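Local coordinates for protein putative N-acetylneuraminate lyase ([Ruminococcus] gnavus ATCC 29149, PDB 6RB7) that is of unconfirmed function but belongs to the dihydrodipicolinate synthetase family of (beta/alpha)8-barrel proteins, at residues 200-205 / 225-230; 205-210 / 218-223; 241-246 / 275-280. All blocks are in the same frame, centred on the assembly; numbering follows the deposited sequence.

Contact 1 (200-205 / 225-230); sequences SSMPVQ and DEQFMS
Gln227 reaches across to the backbone of Met202 and makes the one hydrogen bond between 200-205 and 225-230. NE2 of Gln227 lies 2.8 Å from O of Met202, and the N-H points almost straight at it (176°). The acceptor sits nearly in the plane of the Gln227 amide, whereas the donor is tilted modestly from the Met202 carbonyl plane. The side chain of Met202, bent at chi2 and chi3, crosses Gln227 at about a right angle and sets CE over one face of the same amide, 3.4 Å from OE1 of Gln227. CG1 of Val204 packs 4.0 Å from NE2 of Gln227 and 4.3 Å from CB of Ser230.

What lets the glutamine span the gap is its extended shape beyond CG (chi2 -174°), starting from the N-cap position of helix 228-234. Its other amide atom is also engaged, since OE1 accepts a hydrogen bond from the backbone N of Gln205 of the second subunit. With NE2 giving to one chain and OE1 accepting from another, the amide is held at both ends, which favours this one orientation. Ser230 likewise lies at this interface: its O is hydrogen-bonded to OG of Ser230 of the second subunit.

Within the barrel, the contact ties the loop after strand 194-199, at the start of helix 204-214, to the start of helix 228-234. Helix 173-176 touches the Met202 side, and helices 248-259 and 263-281 pack against the far side of 225-230.

Contact 2 (205-210 / 218-223); sequences QDIQMF and YIIFNG
Ile207 and Ile220 lie flank to flank, their side chains running past each other in opposite directions. CG2 of Ile220 is the meeting point, 4.0 Å from CG2 of Ile207 and 4.1 Å from CG1 of the same isoleucine, so it rests beside both branches. The other branch of Ile220 turns to Phe210: its CD1 stands 3.7 Å from CB of Phe210, at the root of that side chain and not over its ring. The Phe210 ring leads away from the strand and meets Phe185 of helix 182-188 edge-to-face. Ile220 therefore touches two residues one helical turn apart, CG2 on Ile207 and CD1 on Phe210.

Further along the strand, Asn222 and Ile207 cross obliquely. With CG of Asn222 opposite its own backbone N (chi1 -177°), the amide swings toward the helix and OD1 comes 3.6 Å from CD1 of Ile207. That isoleucine is extended beyond CG1 (chi2 172°), which carries CD1 out to the Asn222 amide. ND2 of Asn222 is hydrogen-bonded to O of Pro224, outside the contact.

This is the return half of a beta-alpha-beta unit formed by strand 194-199, helix 204-214 and strand 219-222. Short segments of helix and strand run antiparallel, at 170° and 9.1 Å between axes, a gap bridged here by side chains. Strand 194-199, next to 219-222 in the barrel, adds Val197 beside Ile220, while Ile234 of helix 228-234 closes on Ile207 from another quarter.

No hydrogen bond crosses the contact; methyl and methylene groups supply its touching surfaces except at OD1 of Asn222, so its cohesion probably comes mostly from dispersion and burial of apolar surface.

Contact 3 (241-246 / 275-280); sequences GGTYGA and EIIYKM
Thr243, which meets Ile277, is followed in the chain by Tyr244, whose ring turns back over Gly241. One face of the Tyr244 ring carries CA of Gly241, 3.5 Å above the plane and over its centre. At the hydroxyl end, OH of Tyr244 lies 3.3 Å from CD2 of Phe228, which stands on the opposite side of the ring plane from Gly241. The ring also meets that of Tyr251, with planes at about 40°, and packs on Val41 and Pro43 of strand 41-43. The loop follows strand 238-241, the last strand of the (beta/alpha)8 barrel, and it joins that strand to helix 248-259. Its partner, helix 263-281, belongs to the run of helices that follows the barrel.

Across the gap, the side chains of Thr243 and Ile277 cross at about a right angle. Both threonine branches take part: CG2 of Thr243 lies 3.8 Å from CG1 of Ile277, and OG1 of Thr243 lies 3.7 Å from CD1 of Ile277. With CD1 anti to CA across CB-CG1 (chi2 172°), the isoleucine presents a short two-carbon rod to the fork of the threonine. OG1 of Thr243, though packed on Ile277, is satisfied by hydrogen bonds to Asp225 and Tyr251.

One turn on, Met280 points to the loop and bends at chi3 (-63°). Its CE comes 4.1 Å from CG2 of Thr243, while SD lies 4.4 Å from CB of Ala246, so thioether and terminal methyl cover neighbouring parts of the loop. Met280 also packs on Val290, Ile291 and Ile294 of helix 287-299 and on Ala324 of helix 317-335.

The loop itself is shaped by a 3-10 turn in which N of Ala246 bonds O of Thr243 at 3.1 Å.

Overall arrangement
Contacts 1 and 2 share Gln205 and helix 204-214, with centres about 9 Å apart; OG of Ser201 and OD2 of Asp206 join them at 2.6 Å, a probable hydrogen bond. Contact 3 lies about 15 Å from contact 1 and about 21 Å from contact 2, between centres. It joins contact 1 through Asp225, whose OD2 is 2.6 Å from OG1 of Thr243, again a probable hydrogen bond. A bound Tris molecule, probably from the crystallisation liquor, lies there too, about 4 Å from the Thr243 side chain and hydrogen-bonded to Asp225 and Glu226. Bicine occupies a different place, at Ala260, Gly261 and Lys262. All three contacts touch the second subunit.

Contact 1 (200-205 / 225-230)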
loop_
_atom_site.group_PDB
_atom_site.type_symbol
_atom_site.label_atom_id
_atom_site.label_comp_id
_atom_site.label_asym_id
_atom_site.label_seq_id
_atom_site.Cartn_x
_atom_site.Cartn_y
_atom_site.Cartn_z
ATOM N N SER A 200 16.016 0.244 7.516
ATOM C CA SER A 200 15.169 1.454 7.685
ATOM C C SER A 200 13.687 1.143 7.443
ATOM O O SER A 200 12.894 2.078 7.551
ATOM C CB SER A 200 15.626 2.608 6.848
ATOM O OG SER A 200 16.770 3.200 7.495
ATOM N N SER A 201 13.312 -0.117 7.251
ATOM C CA SER A 201 11.897 -0.502 7.290
ATOM C C SER A 201 11.400 -0.259 8.715
ATOM O O SER A 201 12.205 -0.243 9.655
ATOM C CB SER A 201 11.700 -1.929 6.864
ATOM O OG SER A 201 12.113 -2.832 7.870
ATOM N N MET A 202 10.101 -0.067 8.874
ATOM C CA MET A 202 9.569 0.255 10.218
ATOM C C MET A 202 9.459 -0.932 11.166
ATOM O O MET A 202 9.612 -0.737 12.372
ATOM C CB MET A 202 8.251 1.010 10.109
ATOM C CG MET A 202 8.385 2.354 9.422
ATOM S SD MET A 202 9.629 3.438 10.089
ATOM C CE MET A 202 8.939 3.741 11.716
ATOM N N PRO A 203 9.155 -2.178 10.744
ATOM C CA PRO A 203 9.034 -3.254 11.720
ATOM C C PRO A 203 10.383 -3.610 12.350
ATOM O O PRO A 203 11.327 -3.952 11.646
ATOM C CB PRO A 203 8.457 -4.432 10.939
ATOM C CG PRO A 203 7.822 -3.797 9.705
ATOM C CD PRO A 203 8.722 -2.603 9.398
ATOM N N VAL A 204 10.485 -3.578 13.683
ATOM C CA VAL A 204 11.705 -4.118 14.354
ATOM C C VAL A 204 11.734 -5.624 14.161
ATOM O O VAL A 204 12.799 -6.193 14.262
ATOM C CB VAL A 204 11.795 -3.711 15.824
ATOM C CG1 VAL A 204 11.947 -2.194 15.942
ATOM C CG2 VAL A 204 10.627 -4.214 16.627
ATOM N N GLN A 205 10.610 -6.261 13.811
ATOM C CA GLN A 205 10.616 -7.687 13.450
ATOM C C GLN A 205 11.639 -7.885 12.335
ATOM O O GLN A 205 12.236 -8.974 12.287
ATOM C CB GLN A 205 9.221 -8.165 13.066
ATOM C CG GLN A 205 9.195 -9.647 12.799
ATOM C CD GLN A 205 7.789 -10.137 12.509
ATOM O OE1 GLN A 205 6.801 -9.505 12.916
ATOM N NE2 GLN A 205 7.704 -11.335 11.978
ATOM N N ASP A 225 15.348 6.407 13.479
ATOM C CA ASP A 225 15.929 7.006 14.707
ATOM C C ASP A 225 14.892 6.987 15.849
ATOM O O ASP A 225 15.283 6.865 17.035
ATOM C CB ASP A 225 16.353 8.437 14.424
ATOM C CG ASP A 225 17.344 8.610 13.268
ATOM O OD1 ASP A 225 17.683 7.609 12.606
ATOM O OD2 ASP A 225 17.824 9.753 13.089
ATOM N N GLU A 226 13.620 7.173 15.510
ATOM C CA GLU A 226 12.504 7.235 16.476
ATOM C C GLU A 226 12.323 5.899 17.201
ATOM O O GLU A 226 11.630 5.846 18.209
ATOM C CB GLU A 226 11.210 7.556 15.720
ATOM C CG GLU A 226 11.218 8.908 15.005
ATOM C CD GLU A 226 11.766 8.911 13.570
ATOM O OE1 GLU A 226 12.470 7.946 13.125
ATOM O OE2 GLU A 226 11.438 9.884 12.823
ATOM N N GLN A 227 12.919 4.846 16.698
ATOM C CA GLN A 227 12.808 3.473 17.277
ATOM C C GLN A 227 14.187 2.961 17.764
ATOM O O GLN A 227 14.317 1.763 18.028
ATOM C CB GLN A 227 12.216 2.548 16.220
ATOM C CG GLN A 227 10.856 2.998 15.727
ATOM C CD GLN A 227 10.158 2.034 14.778
ATOM O OE1 GLN A 227 8.924 2.074 14.718
ATOM N NE2 GLN A 227 10.899 1.164 14.046
ATOM N N PHE A 228 15.178 3.841 17.891
ATOM C CA PHE A 228 16.575 3.485 18.237
ATOM C C PHE A 228 16.623 2.421 19.342
ATOM O O PHE A 228 17.208 1.331 19.116
ATOM C CB PHE A 228 17.327 4.760 18.608
ATOM C CG PHE A 228 18.796 4.621 18.875
ATOM C CD1 PHE A 228 19.260 4.016 20.028
ATOM C CD2 PHE A 228 19.735 5.126 17.975
ATOM C CE1 PHE A 228 20.626 3.929 20.285
ATOM C CE2 PHE A 228 21.080 5.079 18.262
ATOM C CZ PHE A 228 21.535 4.445 19.389
ATOM N N MET A 229 15.997 2.685 20.486
ATOM C CA MET A 229 16.177 1.787 21.640
ATOM C C MET A 229 15.532 0.432 21.368
ATOM O O MET A 229 16.071 -0.608 21.830
ATOM C CB MET A 229 15.651 2.397 22.933
ATOM C CG MET A 229 14.195 2.585 22.983
ATOM S SD MET A 229 13.738 3.457 24.535
ATOM C CE MET A 229 14.166 2.254 25.776
ATOM N N SER A 230 14.435 0.414 20.619
ATOM C CA SER A 230 13.665 -0.803 20.322
ATOM C C SER A 230 14.434 -1.662 19.324
ATOM O O SER A 230 14.403 -2.908 19.470
ATOM C CB SER A 230 12.309 -0.428 19.795
ATOM O OG SER A 230 11.501 0.128 20.815
#

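Contact 2 (205-210 / 218-223)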
loop_
_atom_site.group_PDB
_atom_site.type_symbol
_atom_site.label_atom_id
_atom_site.label_comp_id
_atom_site.label_asym_id
_atom_site.label_seq_id
_atom_site.Cartn_x
_atom_site.Cartn_y
_atom_site.Cartn_z
ATOM N N GLN A 205 10.610 -6.261 13.811
ATOM C CA GLN A 205 10.616 -7.687 13.450
ATOM C C GLN A 205 11.639 -7.885 12.335
ATOM O O GLN A 205 12.236 -8.974 12.287
ATOM C CB GLN A 205 9.221 -8.165 13.066
ATOM C CG GLN A 205 9.195 -9.647 12.799
ATOM C CD GLN A 205 7.789 -10.137 12.509
ATOM O OE1 GLN A 205 6.801 -9.505 12.916
ATOM N NE2 GLN A 205 7.704 -11.335 11.978
ATOM N N ASP A 206 11.775 -6.952 11.387
ATOM C CA ASP A 206 12.702 -7.165 10.254
ATOM C C ASP A 206 14.136 -7.243 10.783
ATOM O O ASP A 206 14.915 -8.106 10.296
ATOM C CB ASP A 206 12.564 -6.054 9.216
ATOM C CG ASP A 206 11.274 -6.123 8.416
ATOM O OD1 ASP A 206 10.589 -7.191 8.489
ATOM O OD2 ASP A 206 10.985 -5.161 7.645
ATOM N N ILE A 207 14.492 -6.409 11.760
ATOM C CA ILE A 207 15.815 -6.476 12.421
ATOM C C ILE A 207 16.009 -7.869 13.026
ATOM O O ILE A 207 17.029 -8.526 12.790
ATOM C CB ILE A 207 15.964 -5.344 13.443
ATOM C CG1 ILE A 207 16.029 -4.010 12.718
ATOM C CG2 ILE A 207 17.184 -5.588 14.316
ATOM C CD1 ILE A 207 15.988 -2.804 13.636
ATOM N N GLN A 208 15.024 -8.316 13.805
ATOM C CA GLN A 208 15.085 -9.625 14.477
ATOM C C GLN A 208 15.260 -10.738 13.467
ATOM O O GLN A 208 16.062 -11.663 13.687
ATOM C CB GLN A 208 13.800 -9.786 15.313
ATOM C CG GLN A 208 13.817 -11.016 16.190
ATOM C CD GLN A 208 13.452 -12.302 15.498
ATOM O OE1 GLN A 208 12.542 -12.367 14.641
ATOM N NE2 GLN A 208 14.123 -13.375 15.914
ATOM N N MET A 209 14.513 -10.714 12.359
ATOM C CA MET A 209 14.553 -11.829 11.384
ATOM C C MET A 209 15.911 -11.804 10.675
ATOM O O MET A 209 16.468 -12.900 10.428
ATOM C CB MET A 209 13.388 -11.745 10.407
ATOM C CG MET A 209 12.086 -12.067 11.127
ATOM S SD MET A 209 10.680 -12.158 10.011
ATOM C CE MET A 209 10.679 -10.534 9.269
ATOM N N PHE A 210 16.391 -10.642 10.284
ATOM C CA PHE A 210 17.698 -10.564 9.578
ATOM C C PHE A 210 18.793 -11.093 10.531
ATOM O O PHE A 210 19.681 -11.859 10.111
ATOM C CB PHE A 210 18.018 -9.153 9.121
ATOM C CG PHE A 210 17.195 -8.600 7.998
ATOM C CD1 PHE A 210 16.801 -9.387 6.933
ATOM C CD2 PHE A 210 16.828 -7.271 8.002
ATOM C CE1 PHE A 210 16.047 -8.848 5.907
ATOM C CE2 PHE A 210 16.122 -6.730 6.942
ATOM C CZ PHE A 210 15.674 -7.523 5.945
ATOM N N TYR A 218 27.383 -11.126 11.410
ATOM C CA TYR A 218 26.745 -10.033 10.669
ATOM C C TYR A 218 26.230 -9.026 11.663
ATOM O O TYR A 218 26.023 -9.352 12.843
ATOM C CB TYR A 218 25.603 -10.576 9.791
ATOM C CG TYR A 218 26.070 -11.498 8.712
ATOM C CD1 TYR A 218 26.346 -12.834 8.978
ATOM C CD2 TYR A 218 26.223 -11.046 7.419
ATOM C CE1 TYR A 218 26.780 -13.681 7.982
ATOM C CE2 TYR A 218 26.639 -11.891 6.404
ATOM C CZ TYR A 218 26.922 -13.210 6.687
ATOM O OH TYR A 218 27.371 -14.048 5.708
ATOM N N ILE A 219 26.130 -7.789 11.210
ATOM C CA ILE A 219 25.601 -6.679 12.021
ATOM C C ILE A 219 24.388 -6.087 11.320
ATOM O O ILE A 219 24.383 -5.889 10.091
ATOM C CB ILE A 219 26.664 -5.604 12.320
ATOM C CG1 ILE A 219 26.101 -4.544 13.249
ATOM C CG2 ILE A 219 27.232 -4.987 11.051
ATOM C CD1 ILE A 219 27.155 -3.658 13.860
ATOM N N ILE A 220 23.359 -5.824 12.122
ATOM C CA ILE A 220 22.191 -5.050 11.664
ATOM C C ILE A 220 22.274 -3.659 12.291
ATOM O O ILE A 220 22.531 -3.549 13.512
ATOM C CB ILE A 220 20.849 -5.727 11.990
ATOM C CG1 ILE A 220 20.879 -7.227 11.680
ATOM C CG2 ILE A 220 19.748 -4.983 11.269
ATOM C CD1 ILE A 220 21.223 -7.581 10.243
ATOM N N PHE A 221 22.144 -2.643 11.473
ATOM C CA PHE A 221 22.112 -1.257 11.950
ATOM C C PHE A 221 20.668 -0.768 12.040
ATOM O O PHE A 221 19.889 -0.954 11.087
ATOM C CB PHE A 221 22.858 -0.289 11.061
ATOM C CG PHE A 221 24.293 -0.636 10.746
ATOM C CD1 PHE A 221 24.596 -1.544 9.752
ATOM C CD2 PHE A 221 25.337 -0.079 11.485
ATOM C CE1 PHE A 221 25.912 -1.810 9.420
ATOM C CE2 PHE A 221 26.644 -0.402 11.190
ATOM C CZ PHE A 221 26.925 -1.265 10.172
ATOM N N ASN A 222 20.287 -0.195 13.169
ATOM C CA ASN A 222 18.945 0.411 13.283
ATOM C C ASN A 222 18.910 1.705 12.454
ATOM O O ASN A 222 19.702 2.645 12.743
ATOM C CB ASN A 222 18.626 0.733 14.730
ATOM C CG ASN A 222 17.224 1.293 14.868
ATOM O OD1 ASN A 222 16.303 0.518 14.985
ATOM N ND2 ASN A 222 17.072 2.627 14.810
ATOM N N GLY A 223 17.984 1.800 11.526
ATOM C CA GLY A 223 17.766 2.972 10.665
ATOM C C GLY A 223 16.743 3.963 11.186
ATOM O O GLY A 223 16.944 5.159 11.006
#

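Contact 3 (241-246 / 275-280)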
loop_
_atom_site.group_PDB
_atom_site.type_symbol
_atom_site.label_atom_id
_atom_site.label_comp_id
_atom_site.label_asym_id
_atom_site.label_seq_id
_atom_site.Cartn_x
_atom_site.Cartn_y
_atom_site.Cartn_z
ATOM N N GLY A 241 21.758 6.979 11.492
ATOM C CA GLY A 241 20.577 7.830 11.579
ATOM C C GLY A 241 20.798 9.219 10.993
ATOM O O GLY A 241 21.865 9.813 11.194
ATOM N N GLY A 242 19.781 9.714 10.325
ATOM C CA GLY A 242 19.774 11.051 9.727
ATOM C C GLY A 242 19.667 12.169 10.736
ATOM O O GLY A 242 20.030 13.294 10.387
ATOM N N THR A 243 19.139 11.929 11.951
ATOM C CA THR A 243 18.943 13.045 12.912
ATOM C C THR A 243 20.094 13.073 13.910
ATOM O O THR A 243 20.171 14.015 14.689
ATOM C CB THR A 243 17.620 12.969 13.663
ATOM O OG1 THR A 243 17.617 11.841 14.541
ATOM C CG2 THR A 243 16.442 12.929 12.737
ATOM N N TYR A 244 21.000 12.096 13.878
ATOM C CA TYR A 244 22.022 11.996 14.941
ATOM C C TYR A 244 22.901 13.242 14.924
ATOM O O TYR A 244 23.351 13.705 16.009
ATOM C CB TYR A 244 22.923 10.769 14.789
ATOM C CG TYR A 244 22.289 9.417 14.853
ATOM C CD1 TYR A 244 20.951 9.193 15.135
ATOM C CD2 TYR A 244 23.113 8.324 14.651
ATOM C CE1 TYR A 244 20.439 7.900 15.140
ATOM C CE2 TYR A 244 22.621 7.043 14.688
ATOM C CZ TYR A 244 21.273 6.833 14.902
ATOM O OH TYR A 244 20.755 5.548 14.850
ATOM N N GLY A 245 23.216 13.771 13.756
ATOM C CA GLY A 245 24.129 14.928 13.656
ATOM C C GLY A 245 23.587 16.180 14.306
ATOM O O GLY A 245 24.389 17.034 14.652
ATOM N N ALA A 246 22.281 16.280 14.510
ATOM C CA ALA A 246 21.676 17.429 15.234
ATOM C C ALA A 246 21.994 17.359 16.732
ATOM O O ALA A 246 21.871 18.372 17.415
ATOM C CB ALA A 246 20.187 17.436 15.039
ATOM N N GLU A 275 10.638 13.891 20.371
ATOM C CA GLU A 275 9.955 15.207 20.409
ATOM C C GLU A 275 10.705 16.206 19.522
ATOM O O GLU A 275 10.055 17.001 18.806
ATOM C CB GLU A 275 9.883 15.648 21.871
ATOM C CG GLU A 275 9.103 16.907 22.122
ATOM C CD GLU A 275 9.118 17.357 23.580
ATOM O OE1 GLU A 275 10.205 17.279 24.283
ATOM O OE2 GLU A 275 8.042 17.798 24.039
ATOM N N ILE A 276 12.031 16.191 19.592
ATOM C CA ILE A 276 12.864 17.080 18.752
ATOM C C ILE A 276 12.642 16.726 17.284
ATOM O O ILE A 276 12.487 17.620 16.449
ATOM C CB ILE A 276 14.345 17.013 19.192
ATOM C CG1 ILE A 276 14.506 17.652 20.567
ATOM C CG2 ILE A 276 15.276 17.616 18.156
ATOM C CD1 ILE A 276 15.700 17.205 21.320
ATOM N N ILE A 277 12.681 15.437 16.916
ATOM C CA ILE A 277 12.471 15.049 15.512
ATOM C C ILE A 277 11.119 15.567 15.034
ATOM O O ILE A 277 11.040 16.126 13.919
ATOM C CB ILE A 277 12.591 13.523 15.343
ATOM C CG1 ILE A 277 14.014 13.059 15.677
ATOM C CG2 ILE A 277 12.159 13.118 13.947
ATOM C CD1 ILE A 277 14.153 11.573 15.725
ATOM N N TYR A 278 10.065 15.383 15.834
ATOM C CA TYR A 278 8.722 15.790 15.392
ATOM C C TYR A 278 8.706 17.318 15.201
ATOM O O TYR A 278 8.136 17.797 14.174
ATOM C CB TYR A 278 7.645 15.307 16.338
ATOM C CG TYR A 278 7.674 13.816 16.611
ATOM C CD1 TYR A 278 8.103 12.904 15.655
ATOM C CD2 TYR A 278 7.346 13.329 17.855
ATOM C CE1 TYR A 278 8.170 11.556 15.939
ATOM C CE2 TYR A 278 7.368 11.971 18.138
ATOM C CZ TYR A 278 7.787 11.086 17.186
ATOM O OH TYR A 278 7.887 9.750 17.452
ATOM N N LYS A 279 9.376 18.045 16.077
ATOM C CA LYS A 279 9.460 19.519 15.918
ATOM C C LYS A 279 10.212 19.867 14.619
ATOM O O LYS A 279 9.737 20.704 13.841
ATOM C CB LYS A 279 10.146 20.129 17.137
ATOM C CG LYS A 279 10.270 21.660 17.083
ATOM C CD LYS A 279 8.971 22.380 17.061
ATOM C CE LYS A 279 8.121 22.140 18.277
ATOM N NZ LYS A 279 6.991 23.115 18.291
ATOM N N MET A 280 11.329 19.217 14.339
ATOM C CA MET A 280 12.090 19.551 13.129
ATOM C C MET A 280 11.256 19.218 11.891
ATOM O O MET A 280 11.390 19.904 10.896
ATOM C CB MET A 280 13.397 18.783 13.081
ATOM C CG MET A 280 14.306 19.146 14.238
ATOM S SD MET A 280 16.011 18.577 14.063
ATOM C CE MET A 280 15.749 16.792 14.035
#